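PDB 3RCY: mandelate racemase/muconate lactonizing enzyme-like protein from Roseovarius sp. TM1035, which is probably a magnesium-dependent enzyme of the enolase superfamily that takes a proton from the carbon beside a carboxylate, its own substrate being unknown. Local coordinates for residues 22-27 and 341-346; 13-18 and 376-381; 38-43 and 315-320; 346-351 and 369-374. One frame throughout, in Å; residues are numbered along the deposited sequence.

Contact 1 (22-27 and 341-346)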
loop_
_atom_site.group_PDB
_atom_site.type_symbol
_atom_site.label_atom_id
_atom_site.label_comp_id
_atom_site.label_asym_id
_atom_site.label_seq_id
_atom_site.Cartn_x
_atom_site.Cartn_y
_atom_site.Cartn_z
ATOM N N ARG A 22 31.498 -27.506 -15.807
ATOM C CA ARG A 22 32.011 -28.334 -16.911
ATOM C C ARG A 22 33.013 -27.616 -17.820
ATOM O O ARG A 22 33.932 -28.246 -18.346
ATOM C CB ARG A 22 30.862 -28.902 -17.753
ATOM C CG ARG A 22 30.130 -30.073 -17.109
ATOM C CD ARG A 22 29.165 -30.724 -18.103
ATOM N NE ARG A 22 28.485 -31.887 -17.533
ATOM C CZ ARG A 22 27.401 -31.830 -16.760
ATOM N NH1 ARG A 22 26.848 -30.659 -16.443
ATOM N NH2 ARG A 22 26.869 -32.953 -16.294
ATOM N N TYR A 23 32.828 -26.312 -18.016
ATOM C CA TYR A 23 33.721 -25.523 -18.869
ATOM C C TYR A 23 33.623 -24.047 -18.515
ATOM O O TYR A 23 32.603 -23.592 -17.973
ATOM C CB TYR A 23 33.408 -25.730 -20.370
ATOM C CG TYR A 23 31.962 -25.432 -20.701
ATOM C CD1 TYR A 23 31.528 -24.116 -20.883
ATOM C CD2 TYR A 23 31.016 -26.465 -20.796
ATOM C CE1 TYR A 23 30.206 -23.829 -21.144
ATOM C CE2 TYR A 23 29.680 -26.185 -21.072
ATOM C CZ TYR A 23 29.281 -24.862 -21.240
ATOM O OH TYR A 23 27.959 -24.552 -21.502
ATOM N N TRP A 24 34.684 -23.309 -18.833
ATOM C CA TRP A 24 34.718 -21.860 -18.661
ATOM C C TRP A 24 34.929 -21.208 -20.018
ATOM O O TRP A 24 35.697 -21.707 -20.839
ATOM C CB TRP A 24 35.842 -21.446 -17.705
ATOM C CG TRP A 24 35.756 -22.083 -16.346
ATOM C CD1 TRP A 24 34.620 -22.458 -15.680
ATOM C CD2 TRP A 24 36.849 -22.403 -15.481
ATOM N NE1 TRP A 24 34.943 -23.000 -14.458
ATOM C CE2 TRP A 24 36.303 -22.978 -14.310
ATOM C CE3 TRP A 24 38.237 -22.257 -15.580
ATOM C CZ2 TRP A 24 37.099 -23.411 -13.245
ATOM C CZ3 TRP A 24 39.030 -22.682 -14.514
ATOM C CH2 TRP A 24 38.458 -23.259 -13.367
ATOM N N ILE A 25 34.235 -20.100 -20.250
ATOM C CA ILE A 25 34.317 -19.402 -21.530
ATOM C C ILE A 25 35.174 -18.160 -21.348
ATOM O O ILE A 25 34.724 -17.158 -20.789
ATOM C CB ILE A 25 32.918 -19.025 -22.094
ATOM C CG1 ILE A 25 32.055 -20.285 -22.275
ATOM C CG2 ILE A 25 33.067 -18.284 -23.431
ATOM C CD1 ILE A 25 30.554 -19.996 -22.459
ATOM N N LEU A 26 36.414 -18.246 -21.814
ATOM C CA LEU A 26 37.352 -17.135 -21.714
ATOM C C LEU A 26 37.360 -16.338 -23.010
ATOM O O LEU A 26 37.267 -16.912 -24.102
ATOM C CB LEU A 26 38.766 -17.651 -21.408
ATOM C CG LEU A 26 38.915 -18.650 -20.247
ATOM C CD1 LEU A 26 40.366 -19.087 -20.129
ATOM C CD2 LEU A 26 38.411 -18.064 -18.921
ATOM N N VAL A 27 37.455 -15.018 -22.887
ATOM C CA VAL A 27 37.624 -14.151 -24.055
ATOM C C VAL A 27 38.908 -13.338 -23.917
ATOM O O VAL A 27 39.238 -12.851 -22.836
ATOM C CB VAL A 27 36.390 -13.227 -24.306
ATOM C CG1 VAL A 27 35.161 -14.062 -24.632
ATOM C CG2 VAL A 27 36.113 -12.297 -23.096
ATOM N N PRO A 341 43.910 -26.617 -7.967
ATOM C CA PRO A 341 45.160 -26.430 -8.702
ATOM C C PRO A 341 44.945 -25.755 -10.063
ATOM O O PRO A 341 45.741 -24.905 -10.455
ATOM C CB PRO A 341 45.694 -27.865 -8.868
ATOM C CG PRO A 341 45.099 -28.610 -7.716
ATOM C CD PRO A 341 43.728 -28.019 -7.545
ATOM N N PHE A 342 43.872 -26.118 -10.765
ATOM C CA PHE A 342 43.617 -25.584 -12.110
ATOM C C PHE A 342 43.249 -24.096 -12.084
ATOM O O PHE A 342 43.775 -23.321 -12.890
ATOM C CB PHE A 342 42.542 -26.406 -12.841
ATOM C CG PHE A 342 42.382 -26.046 -14.300
ATOM C CD1 PHE A 342 43.359 -26.394 -15.231
ATOM C CD2 PHE A 342 41.252 -25.365 -14.740
ATOM C CE1 PHE A 342 43.216 -26.062 -16.584
ATOM C CE2 PHE A 342 41.095 -25.027 -16.088
ATOM C CZ PHE A 342 42.077 -25.378 -17.012
ATOM N N HIS A 343 42.358 -23.700 -11.164
ATOM C CA HIS A 343 42.071 -22.273 -10.934
ATOM C C HIS A 343 43.362 -21.480 -10.740
ATOM O O HIS A 343 43.574 -20.452 -11.391
ATOM C CB HIS A 343 41.207 -22.065 -9.680
ATOM C CG HIS A 343 39.731 -22.170 -9.915
ATOM N ND1 HIS A 343 39.034 -23.349 -9.756
ATOM C CD2 HIS A 343 38.809 -21.229 -10.243
ATOM C CE1 HIS A 343 37.751 -23.136 -9.994
ATOM N NE2 HIS A 343 37.588 -21.860 -10.293
ATOM N N ASP A 344 44.211 -21.954 -9.828
ATOM C CA ASP A 344 45.449 -21.245 -9.491
ATOM C C ASP A 344 46.416 -21.182 -10.672
ATOM O O ASP A 344 46.958 -20.117 -10.982
ATOM C CB ASP A 344 46.128 -21.877 -8.269
ATOM C CG ASP A 344 47.204 -20.983 -7.677
ATOM O OD1 ASP A 344 46.868 -19.969 -7.026
ATOM O OD2 ASP A 344 48.394 -21.297 -7.860
ATOM N N ALA A 345 46.601 -22.315 -11.350
ATOM C CA ALA A 345 47.531 -22.401 -12.476
ATOM C C ALA A 345 47.101 -21.555 -13.678
ATOM O O ALA A 345 47.948 -20.989 -14.380
ATOM C CB ALA A 345 47.744 -23.866 -12.890
ATOM N N LEU A 346 45.793 -21.466 -13.911
ATOM C CA LEU A 346 45.262 -20.706 -15.052
ATOM C C LEU A 346 45.605 -19.214 -14.988
ATOM O O LEU A 346 45.792 -18.573 -16.023
ATOM C CB LEU A 346 43.748 -20.900 -15.180
ATOM C CG LEU A 346 43.070 -20.366 -16.446
ATOM C CD1 LEU A 346 43.751 -20.876 -17.733
ATOM C CD2 LEU A 346 41.583 -20.719 -16.438
#
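Trp-24 carries most of this contact, reaching out from strand 24-27 with the outer rim of its six-membered ring to meet Phe-342, His-343 and Leu-346 on one helix. The indole CG stands opposite the carbonyl carbon (chi1 -57°), which sends the ring away from the sheet and across to helix 341-346. The Trp-24 CH2 corner lies over the middle of the His-343 imidazole, 3.4 Å above its plane, and Trp-24 CZ2 comes to 3.3 Å from His-343 CE1. The two ring planes are inclined at 53°, so this is neither a flat stack nor a T-shaped pair. Both imidazole nitrogens are hydrogen-bonded, ND1 to the Thr-340 hydroxyl oxygen OG1 and NE2 to the carbonyl of Ala-314, which fixes how the ring is turned. An alanine in place of His-343 is likely to leave the Trp-24 corner without the face it rests on and those two groups without their partner. Phe-342 instead offers its edge, CD2 lying 3.5 Å from Trp-24 CZ3. At the rim of the indole, near its plane, Leu-346 CD2 sits 3.8 Å from Trp-24 CZ3. The indole NE1 bonds to the carbonyl of Gly-20, in the loop leading into the strand. Further along, Leu-26 adds a lighter touch, its CD1 reaching Leu-346 CD2 at 4.2 Å. Strand and helix run almost parallel, 13.6 Å apart, and large side chains span that distance. The result is a buried aromatic cluster joining the N-terminal capping domain to the barrel domain, the two-domain build of the enolase superfamily.

Contact 2 (13-18 and 376-381); sequences APPAPG and RANPYH
Ala-13 meets the chain after helix 372-376 through both its backbone and its methyl group. Its N-H reaches the carbonyl oxygen of Asn-378, Ala-13 N to Asn-378 O being 2.9 Å, in a nearly straight bond (167° at the hydrogen). The same oxygen also accepts from the hydroxyl side chain of Thr-12, so two groups grip it.

The side chain to follow is Tyr-380. Its CB lies 4.0 Å from Ala-13 CB. With CG anti to the backbone N (chi1 175°), the ring swings so that CD1 stays 4.0 Å from that same Ala-13 CB, the methyl sitting at the ring's edge, near its plane. Farther out, the ring meets that of Tyr-23 with planes at roughly 50°, and at the tip OH takes a weak hydrogen bond from the N-H of Gly-384. The methyl of Ala-13 also faces Pro-379 O at 3.5 Å, while Asn-378 CB comes to 3.7 Å from Ala-13 O.

This surface contact lies just past the end of strand 4-12, whose Val-11 touches Tyr-380, and joins the loop there to the chain that follows helix 372-376. It borders helix 341-346, where Phe-342 is packed by Pro-14, Pro-15 and Asn-378.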
loop_
_atom_site.group_PDB
_atom_site.type_symbol
_atom_site.label_atom_id
_atom_site.label_comp_id
_atom_site.label_asym_id
_atom_site.label_seq_id
_atom_site.Cartn_x
_atom_site.Cartn_y
_atom_site.Cartn_z
ATOM N N ALA A 13 38.062 -26.764 -20.123
ATOM C CA ALA A 13 37.440 -27.703 -19.186
ATOM C C ALA A 13 38.322 -27.960 -17.959
ATOM O O ALA A 13 39.431 -28.482 -18.086
ATOM C CB ALA A 13 37.128 -29.020 -19.891
ATOM N N PRO A 14 37.831 -27.605 -16.762
ATOM C CA PRO A 14 38.573 -27.926 -15.540
ATOM C C PRO A 14 38.676 -29.443 -15.388
ATOM O O PRO A 14 37.684 -30.144 -15.617
ATOM C CB PRO A 14 37.689 -27.361 -14.422
ATOM C CG PRO A 14 36.785 -26.371 -15.090
ATOM C CD PRO A 14 36.573 -26.891 -16.478
ATOM N N PRO A 15 39.870 -29.949 -15.020
ATOM C CA PRO A 15 40.064 -31.369 -14.733
ATOM C C PRO A 15 39.181 -31.846 -13.583
ATOM O O PRO A 15 38.750 -31.039 -12.751
ATOM C CB PRO A 15 41.543 -31.446 -14.323
ATOM C CG PRO A 15 42.176 -30.284 -14.993
ATOM C CD PRO A 15 41.138 -29.202 -14.968
ATOM N N ALA A 16 38.907 -33.150 -13.560
ATOM C CA ALA A 16 38.168 -33.790 -12.468
ATOM C C ALA A 16 38.821 -33.475 -11.113
ATOM O O ALA A 16 40.047 -33.365 -11.037
ATOM C CB ALA A 16 38.095 -35.305 -12.699
ATOM N N PRO A 17 38.017 -33.321 -10.038
ATOM C CA PRO A 17 36.557 -33.468 -9.935
ATOM C C PRO A 17 35.766 -32.313 -10.557
ATOM O O PRO A 17 34.537 -32.380 -10.606
ATOM C CB PRO A 17 36.322 -33.518 -8.421
ATOM C CG PRO A 17 37.424 -32.672 -7.860
ATOM C CD PRO A 17 38.615 -32.905 -8.752
ATOM N N GLY A 18 36.460 -31.265 -11.004
ATOM C CA GLY A 18 35.841 -30.204 -11.806
ATOM C C GLY A 18 35.028 -29.156 -11.068
ATOM O O GLY A 18 33.949 -28.760 -11.538
ATOM N N ARG A 376 44.258 -23.876 -23.551
ATOM C CA ARG A 376 44.171 -24.555 -24.849
ATOM C C ARG A 376 44.509 -26.051 -24.764
ATOM O O ARG A 376 43.978 -26.851 -25.535
ATOM C CB ARG A 376 45.058 -23.861 -25.884
ATOM C CG ARG A 376 44.625 -22.447 -26.212
ATOM C CD ARG A 376 45.359 -21.916 -27.434
ATOM N NE ARG A 376 44.914 -20.568 -27.784
ATOM C CZ ARG A 376 43.789 -20.291 -28.442
ATOM N NH1 ARG A 376 43.470 -19.032 -28.712
ATOM N NH2 ARG A 376 42.974 -21.266 -28.822
ATOM N N ALA A 377 45.372 -26.424 -23.821
ATOM C CA ALA A 377 45.707 -27.837 -23.594
ATOM C C ALA A 377 44.577 -28.569 -22.865
ATOM O O ALA A 377 44.631 -29.787 -22.674
ATOM C CB ALA A 377 47.024 -27.966 -22.818
ATOM N N ASN A 378 43.546 -27.823 -22.469
ATOM C CA ASN A 378 42.411 -28.401 -21.763
ATOM C C ASN A 378 41.075 -28.056 -22.436
ATOM O O ASN A 378 40.271 -27.315 -21.867
ATOM C CB ASN A 378 42.422 -27.963 -20.286
ATOM C CG ASN A 378 43.515 -28.647 -19.481
ATOM O OD1 ASN A 378 44.659 -28.181 -19.432
ATOM N ND2 ASN A 378 43.164 -29.748 -18.833
ATOM N N PRO A 379 40.836 -28.592 -23.655
ATOM C CA PRO A 379 39.598 -28.261 -24.362
ATOM C C PRO A 379 38.394 -28.963 -23.747
ATOM O O PRO A 379 38.549 -29.940 -23.008
ATOM C CB PRO A 379 39.852 -28.795 -25.781
ATOM C CG PRO A 379 40.771 -29.952 -25.580
ATOM C CD PRO A 379 41.655 -29.569 -24.409
ATOM N N TYR A 380 37.200 -28.467 -24.047
ATOM C CA TYR A 380 35.999 -29.131 -23.583
ATOM C C TYR A 380 35.452 -30.027 -24.689
ATOM O O TYR A 380 35.172 -29.554 -25.787
ATOM C CB TYR A 380 34.943 -28.127 -23.127
ATOM C CG TYR A 380 33.630 -28.780 -22.757
ATOM C CD1 TYR A 380 33.547 -29.632 -21.657
ATOM C CD2 TYR A 380 32.472 -28.547 -23.508
ATOM C CE1 TYR A 380 32.358 -30.244 -21.309
ATOM C CE2 TYR A 380 31.264 -29.152 -23.164
ATOM C CZ TYR A 380 31.215 -29.992 -22.060
ATOM O OH TYR A 380 30.040 -30.605 -21.695
ATOM N N HIS A 381 35.298 -31.310 -24.378
ATOM C CA HIS A 381 34.854 -32.316 -25.350
ATOM C C HIS A 381 33.409 -32.793 -25.182
ATOM O O HIS A 381 32.860 -33.415 -26.093
ATOM C CB HIS A 381 35.793 -33.526 -25.324
ATOM C CG HIS A 381 37.153 -33.250 -25.885
ATOM N ND1 HIS A 381 37.344 -32.622 -27.099
ATOM C CD2 HIS A 381 38.388 -33.527 -25.404
ATOM C CE1 HIS A 381 38.640 -32.519 -27.338
ATOM N NE2 HIS A 381 39.295 -33.067 -26.328
#

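Contact 3 (38-43 and 315-320); sequences WGECYA and GPVEWA
Strand 38-41 passes helix 316-320 at 6.9 Å with a crossing angle of -107°, bringing the alpha carbons of Glu-40 and Glu-318 closest together, 5.3 Å apart. Glu-40 is directed toward the helix. Its CG is anti to the backbone N (chi1 179°) and the chain beyond stays extended, so the carboxylate arrives beside the first turn and divides its two oxygens. OE2 takes the N-H of Gly-315 at 2.7 Å (Gly-315 N to Glu-40 OE2), on its syn side and little out of the carboxylate plane. OE1 takes that of Glu-318 at 2.8 Å (Glu-318 N to Glu-40 OE1), from above the plane. Gly-315 occupies the N-cap position, and a beta carbon there would run into Glu-40 OE2. In enolase-superfamily terms, a capping-domain strand is here pinned to the start of a barrel-domain helix by one buried acid, whose charge the helix end would probably help to stabilise. Val-317 fills the neighbouring space: CG1 lies 3.4 Å from Gly-39 C, against the strand backbone, and more loosely touches Trp-38 CB. On the other flank the Glu-318 chain crosses Glu-40 at about a right angle, its CB 3.6 Å from Glu-40 OE1. Its carboxylate goes on to the backbone N-H of Gly-286, and on the way OE2 comes to 3.8 Å from Tyr-42 CB. The Tyr-42 side chain is about 8 Å from the bound magnesium ion.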
loop_
_atom_site.group_PDB
_atom_site.type_symbol
_atom_site.label_atom_id
_atom_site.label_comp_id
_atom_site.label_asym_id
_atom_site.label_seq_id
_atom_site.Cartn_x
_atom_site.Cartn_y
_atom_site.Cartn_z
ATOM N N TRP A 38 41.804 -9.929 -20.750
ATOM C CA TRP A 38 41.093 -11.187 -20.577
ATOM C C TRP A 38 39.796 -10.993 -19.807
ATOM O O TRP A 38 39.729 -10.205 -18.860
ATOM C CB TRP A 38 41.970 -12.213 -19.861
ATOM C CG TRP A 38 43.085 -12.769 -20.710
ATOM C CD1 TRP A 38 44.328 -12.228 -20.893
ATOM C CD2 TRP A 38 43.057 -13.981 -21.480
ATOM N NE1 TRP A 38 45.076 -13.027 -21.734
ATOM C CE2 TRP A 38 44.321 -14.108 -22.108
ATOM C CE3 TRP A 38 42.087 -14.968 -21.707
ATOM C CZ2 TRP A 38 44.643 -15.188 -22.938
ATOM C CZ3 TRP A 38 42.411 -16.047 -22.536
ATOM C CH2 TRP A 38 43.680 -16.143 -23.143
ATOM N N GLY A 39 38.772 -11.725 -20.232
ATOM C CA GLY A 39 37.462 -11.688 -19.608
ATOM C C GLY A 39 36.891 -13.085 -19.560
ATOM O O GLY A 39 37.495 -14.038 -20.079
ATOM N N GLU A 40 35.729 -13.221 -18.932
ATOM C CA GLU A 40 35.087 -14.525 -18.817
ATOM C C GLU A 40 33.572 -14.374 -18.918
ATOM O O GLU A 40 32.984 -13.536 -18.232
ATOM C CB GLU A 40 35.499 -15.204 -17.506
ATOM C CG GLU A 40 34.850 -16.565 -17.286
ATOM C CD GLU A 40 35.528 -17.396 -16.209
ATOM O OE1 GLU A 40 36.543 -16.951 -15.613
ATOM O OE2 GLU A 40 35.020 -18.514 -15.961
ATOM N N CYS A 41 32.955 -15.149 -19.809
ATOM C CA CYS A 41 31.500 -15.123 -19.971
ATOM C C CYS A 41 30.840 -16.204 -19.129
ATOM O O CYS A 41 31.363 -17.310 -18.998
ATOM C CB CYS A 41 31.102 -15.308 -21.438
ATOM S SG CYS A 41 31.747 -14.037 -22.538
ATOM N N TYR A 42 29.686 -15.872 -18.566
ATOM C CA TYR A 42 28.913 -16.801 -17.765
ATOM C C TYR A 42 27.529 -16.904 -18.403
ATOM O O TYR A 42 26.659 -16.045 -18.189
ATOM C CB TYR A 42 28.848 -16.314 -16.311
ATOM C CG TYR A 42 28.417 -17.373 -15.313
ATOM C CD1 TYR A 42 29.262 -18.436 -14.984
ATOM C CD2 TYR A 42 27.173 -17.303 -14.690
ATOM C CE1 TYR A 42 28.876 -19.412 -14.068
ATOM C CE2 TYR A 42 26.772 -18.271 -13.768
ATOM C CZ TYR A 42 27.633 -19.318 -13.461
ATOM O OH TYR A 42 27.245 -20.280 -12.557
ATOM N N ALA A 43 27.353 -17.936 -19.226
ATOM C CA ALA A 43 26.143 -18.116 -20.017
ATOM C C ALA A 43 26.069 -19.557 -20.523
ATOM O O ALA A 43 26.942 -19.999 -21.276
ATOM C CB ALA A 43 26.138 -17.144 -21.191
ATOM N N GLY A 315 35.596 -19.722 -13.582
ATOM C CA GLY A 315 37.056 -19.669 -13.548
ATOM C C GLY A 315 37.638 -18.470 -12.821
ATOM O O GLY A 315 36.897 -17.606 -12.327
ATOM N N PRO A 316 38.979 -18.414 -12.746
ATOM C CA PRO A 316 39.708 -17.402 -11.987
ATOM C C PRO A 316 39.726 -16.023 -12.652
ATOM O O PRO A 316 40.106 -15.040 -12.013
ATOM C CB PRO A 316 41.127 -17.975 -11.935
ATOM C CG PRO A 316 41.233 -18.805 -13.186
ATOM C CD PRO A 316 39.883 -19.422 -13.335
ATOM N N VAL A 317 39.350 -15.957 -13.926
ATOM C CA VAL A 317 39.281 -14.680 -14.638
ATOM C C VAL A 317 38.056 -13.901 -14.169
ATOM O O VAL A 317 38.163 -12.727 -13.813
ATOM C CB VAL A 317 39.274 -14.855 -16.191
ATOM C CG1 VAL A 317 39.010 -13.520 -16.885
ATOM C CG2 VAL A 317 40.605 -15.436 -16.673
ATOM N N GLU A 318 36.893 -14.552 -14.147
ATOM C CA GLU A 318 35.719 -13.906 -13.569
ATOM C C GLU A 318 35.973 -13.558 -12.101
ATOM O O GLU A 318 35.550 -12.511 -11.626
ATOM C CB GLU A 318 34.461 -14.766 -13.697
ATOM C CG GLU A 318 33.204 -13.952 -13.412
ATOM C CD GLU A 318 31.990 -14.796 -13.091
ATOM O OE1 GLU A 318 32.103 -15.750 -12.283
ATOM O OE2 GLU A 318 30.910 -14.483 -13.628
ATOM N N TRP A 319 36.689 -14.431 -11.395
ATOM C CA TRP A 319 37.018 -14.179 -9.996
ATOM C C TRP A 319 37.891 -12.935 -9.823
ATOM O O TRP A 319 37.712 -12.191 -8.868
ATOM C CB TRP A 319 37.698 -15.396 -9.378
ATOM C CG TRP A 319 37.925 -15.277 -7.908
ATOM C CD1 TRP A 319 36.975 -15.100 -6.931
ATOM C CD2 TRP A 319 39.182 -15.336 -7.235
ATOM N NE1 TRP A 319 37.572 -15.044 -5.695
ATOM C CE2 TRP A 319 38.925 -15.190 -5.850
ATOM C CE3 TRP A 319 40.507 -15.496 -7.665
ATOM C CZ2 TRP A 319 39.944 -15.204 -4.894
ATOM C CZ3 TRP A 319 41.523 -15.503 -6.709
ATOM C CH2 TRP A 319 41.233 -15.362 -5.343
ATOM N N ALA A 320 38.837 -12.719 -10.738
ATOM C CA ALA A 320 39.663 -11.505 -10.702
ATOM C C ALA A 320 38.806 -10.245 -10.855
ATOM O O ALA A 320 39.025 -9.254 -10.152
ATOM C CB ALA A 320 40.759 -11.545 -11.763
#

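Contact 4 (346-351 and 369-374); sequences LIKGSI and EVDEAL
The carboxylate of Glu-369 is met from above its plane by the ammonium of Lys-348, NZ standing 2.8 Å from Glu-369 OE2 in a salt bridge that leans 55° out of that plane. Lys-348 CD packs on the same group, 3.7 Å from Glu-369 CD. The second flat group is the carboxylate of Asp-371, at the N-cap, which takes the N-H of Leu-374 on OD1 from above its plane, capping the start of helix 372-374. Lys-348 crosses Asp-371 at about a right angle, its CE 3.8 Å from Asp-371 CB. The extended lysine chain therefore touches both acids, though NZ pairs with Glu-369. Alongside, the backbones join: Asp-371 N reaches Leu-346 O at 2.8 Å, and the CA of Val-370 makes a CH...O contact with that oxygen.

Ser-350 ends a type I' turn that starts at Ile-347. Its OG gives a hydrogen bond to Ile-347 O, 2.6 Å away and nearly along the C=O axis, and accepts one from Glu-369 N at 3.2 Å. An alanine here would probably leave the N-H of Glu-369 without this acceptor and Ile-347 O with only the backbone N-H of Ser-350 from within the turn.

Lys-348, at positive phi, is the C-prime residue of a Schellman motif that ends helix 341-346. Leu-374 CD2 comes to 3.9 Å from Leu-346 N, and Leu-374 also touches Phe-342 and Ala-345. The junction thus lies where helix 341-346 stops and helix 372-376 starts, with Pro-316 of helix 316-327 touching Leu-346 and Ile-347, and Trp-38 of strand 36-41 against Val-370.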
loop_
_atom_site.group_PDB
_atom_site.type_symbol
_atom_site.label_atom_id
_atom_site.label_comp_id
_atom_site.label_asym_id
_atom_site.label_seq_id
_atom_site.Cartn_x
_atom_site.Cartn_y
_atom_site.Cartn_z
ATOM N N LEU A 346 45.793 -21.466 -13.911
ATOM C CA LEU A 346 45.262 -20.706 -15.052
ATOM C C LEU A 346 45.605 -19.214 -14.988
ATOM O O LEU A 346 45.792 -18.573 -16.023
ATOM C CB LEU A 346 43.748 -20.900 -15.180
ATOM C CG LEU A 346 43.070 -20.366 -16.446
ATOM C CD1 LEU A 346 43.751 -20.876 -17.733
ATOM C CD2 LEU A 346 41.583 -20.719 -16.438
ATOM N N ILE A 347 45.685 -18.660 -13.781
ATOM C CA ILE A 347 46.160 -17.283 -13.631
ATOM C C ILE A 347 47.543 -17.189 -12.973
ATOM O O ILE A 347 47.928 -16.128 -12.470
ATOM C CB ILE A 347 45.129 -16.358 -12.928
ATOM C CG1 ILE A 347 44.808 -16.854 -11.504
ATOM C CG2 ILE A 347 43.877 -16.191 -13.821
ATOM C CD1 ILE A 347 44.091 -15.806 -10.623
ATOM N N LYS A 348 48.281 -18.299 -13.005
ATOM C CA LYS A 348 49.656 -18.386 -12.488
ATOM C C LYS A 348 49.809 -17.844 -11.058
ATOM O O LYS A 348 50.765 -17.136 -10.748
ATOM C CB LYS A 348 50.655 -17.719 -13.455
ATOM C CG LYS A 348 50.584 -18.247 -14.890
ATOM C CD LYS A 348 51.744 -17.765 -15.754
ATOM C CE LYS A 348 51.612 -18.298 -17.184
ATOM N NZ LYS A 348 52.681 -17.783 -18.092
ATOM N N GLY A 349 48.854 -18.184 -10.194
ATOM C CA GLY A 349 48.884 -17.764 -8.787
ATOM C C GLY A 349 48.849 -16.265 -8.531
ATOM O O GLY A 349 49.269 -15.810 -7.462
ATOM N N SER A 350 48.325 -15.512 -9.498
ATOM C CA SER A 350 48.356 -14.044 -9.497
ATOM C C SER A 350 47.561 -13.425 -8.354
ATOM O O SER A 350 47.958 -12.394 -7.818
ATOM C CB SER A 350 47.813 -13.499 -10.826
ATOM O OG SER A 350 48.738 -13.712 -11.872
ATOM N N ILE A 351 46.432 -14.047 -8.014
ATOM C CA ILE A 351 45.571 -13.612 -6.913
ATOM C C ILE A 351 45.179 -14.858 -6.124
ATOM O O ILE A 351 44.783 -15.852 -6.716
ATOM C CB ILE A 351 44.283 -12.906 -7.426
ATOM C CG1 ILE A 351 44.624 -11.759 -8.390
ATOM C CG2 ILE A 351 43.446 -12.379 -6.260
ATOM C CD1 ILE A 351 43.413 -11.225 -9.157
ATOM N N GLU A 369 48.131 -13.075 -14.970
ATOM C CA GLU A 369 48.792 -13.610 -16.146
ATOM C C GLU A 369 48.089 -14.907 -16.505
ATOM O O GLU A 369 48.249 -15.921 -15.825
ATOM C CB GLU A 369 50.288 -13.850 -15.888
ATOM C CG GLU A 369 51.110 -13.924 -17.171
ATOM C CD GLU A 369 52.552 -14.358 -16.944
ATOM O OE1 GLU A 369 53.140 -14.005 -15.897
ATOM O OE2 GLU A 369 53.096 -15.055 -17.831
ATOM N N VAL A 370 47.285 -14.860 -17.560
ATOM C CA VAL A 370 46.509 -16.016 -17.966
ATOM C C VAL A 370 47.411 -17.006 -18.698
ATOM O O VAL A 370 48.121 -16.642 -19.642
ATOM C CB VAL A 370 45.283 -15.629 -18.824
ATOM C CG1 VAL A 370 44.556 -16.872 -19.328
ATOM C CG2 VAL A 370 44.317 -14.778 -18.004
ATOM N N ASP A 371 47.404 -18.250 -18.234
ATOM C CA ASP A 371 48.140 -19.295 -18.921
ATOM C C ASP A 371 47.322 -19.798 -20.107
ATOM O O ASP A 371 46.570 -20.778 -20.000
ATOM C CB ASP A 371 48.511 -20.433 -17.974
ATOM C CG ASP A 371 49.581 -21.337 -18.558
ATOM O OD1 ASP A 371 49.658 -21.464 -19.800
ATOM O OD2 ASP A 371 50.351 -21.916 -17.777
ATOM N N GLU A 372 47.482 -19.113 -21.239
ATOM C CA GLU A 372 46.747 -19.441 -22.455
ATOM C C GLU A 372 47.034 -20.860 -22.941
ATOM O O GLU A 372 46.116 -21.573 -23.336
ATOM C CB GLU A 372 47.042 -18.430 -23.566
ATOM C CG GLU A 372 46.202 -18.667 -24.820
ATOM C CD GLU A 372 46.344 -17.572 -25.850
ATOM O OE1 GLU A 372 46.780 -16.453 -25.495
ATOM O OE2 GLU A 372 46.005 -17.837 -27.022
ATOM N N ALA A 373 48.303 -21.265 -22.900
ATOM C CA ALA A 373 48.701 -22.611 -23.319
ATOM C C ALA A 373 47.990 -23.703 -22.504
ATOM O O ALA A 373 47.513 -24.691 -23.065
ATOM C CB ALA A 373 50.231 -22.778 -23.253
ATOM N N LEU A 374 47.913 -23.515 -21.188
ATOM C CA LEU A 374 47.200 -24.449 -20.317
ATOM C C LEU A 374 45.706 -24.541 -20.661
ATOM O O LEU A 374 45.156 -25.646 -20.736
ATOM C CB LEU A 374 47.383 -24.068 -18.844
ATOM C CG LEU A 374 46.709 -24.953 -17.787
ATOM C CD1 LEU A 374 47.319 -26.364 -17.742
ATOM C CD2 LEU A 374 46.795 -24.285 -16.423
#

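Contacts 1 and 3 are buried and share one sheet, with strands 24-31 and 36-41 pairing through backbone bonds; both bring the capping domain against the barrel domain, contact 1 by aromatic and aliphatic packing, contact 3 by a carboxylate at a helix start. Trp-24 even packs on Gly-315. Contact 2 lies at the surface, held by one backbone bond and small apolar touches, and meets contact 1 through its prolines and the Tyr-23 and Tyr-380 rings. Contact 4, only partly buried, carries the salt bridge and the turn bonds. It shares Leu-346 with contact 1 and meets contact 3 where Trp-38 packs on Val-370.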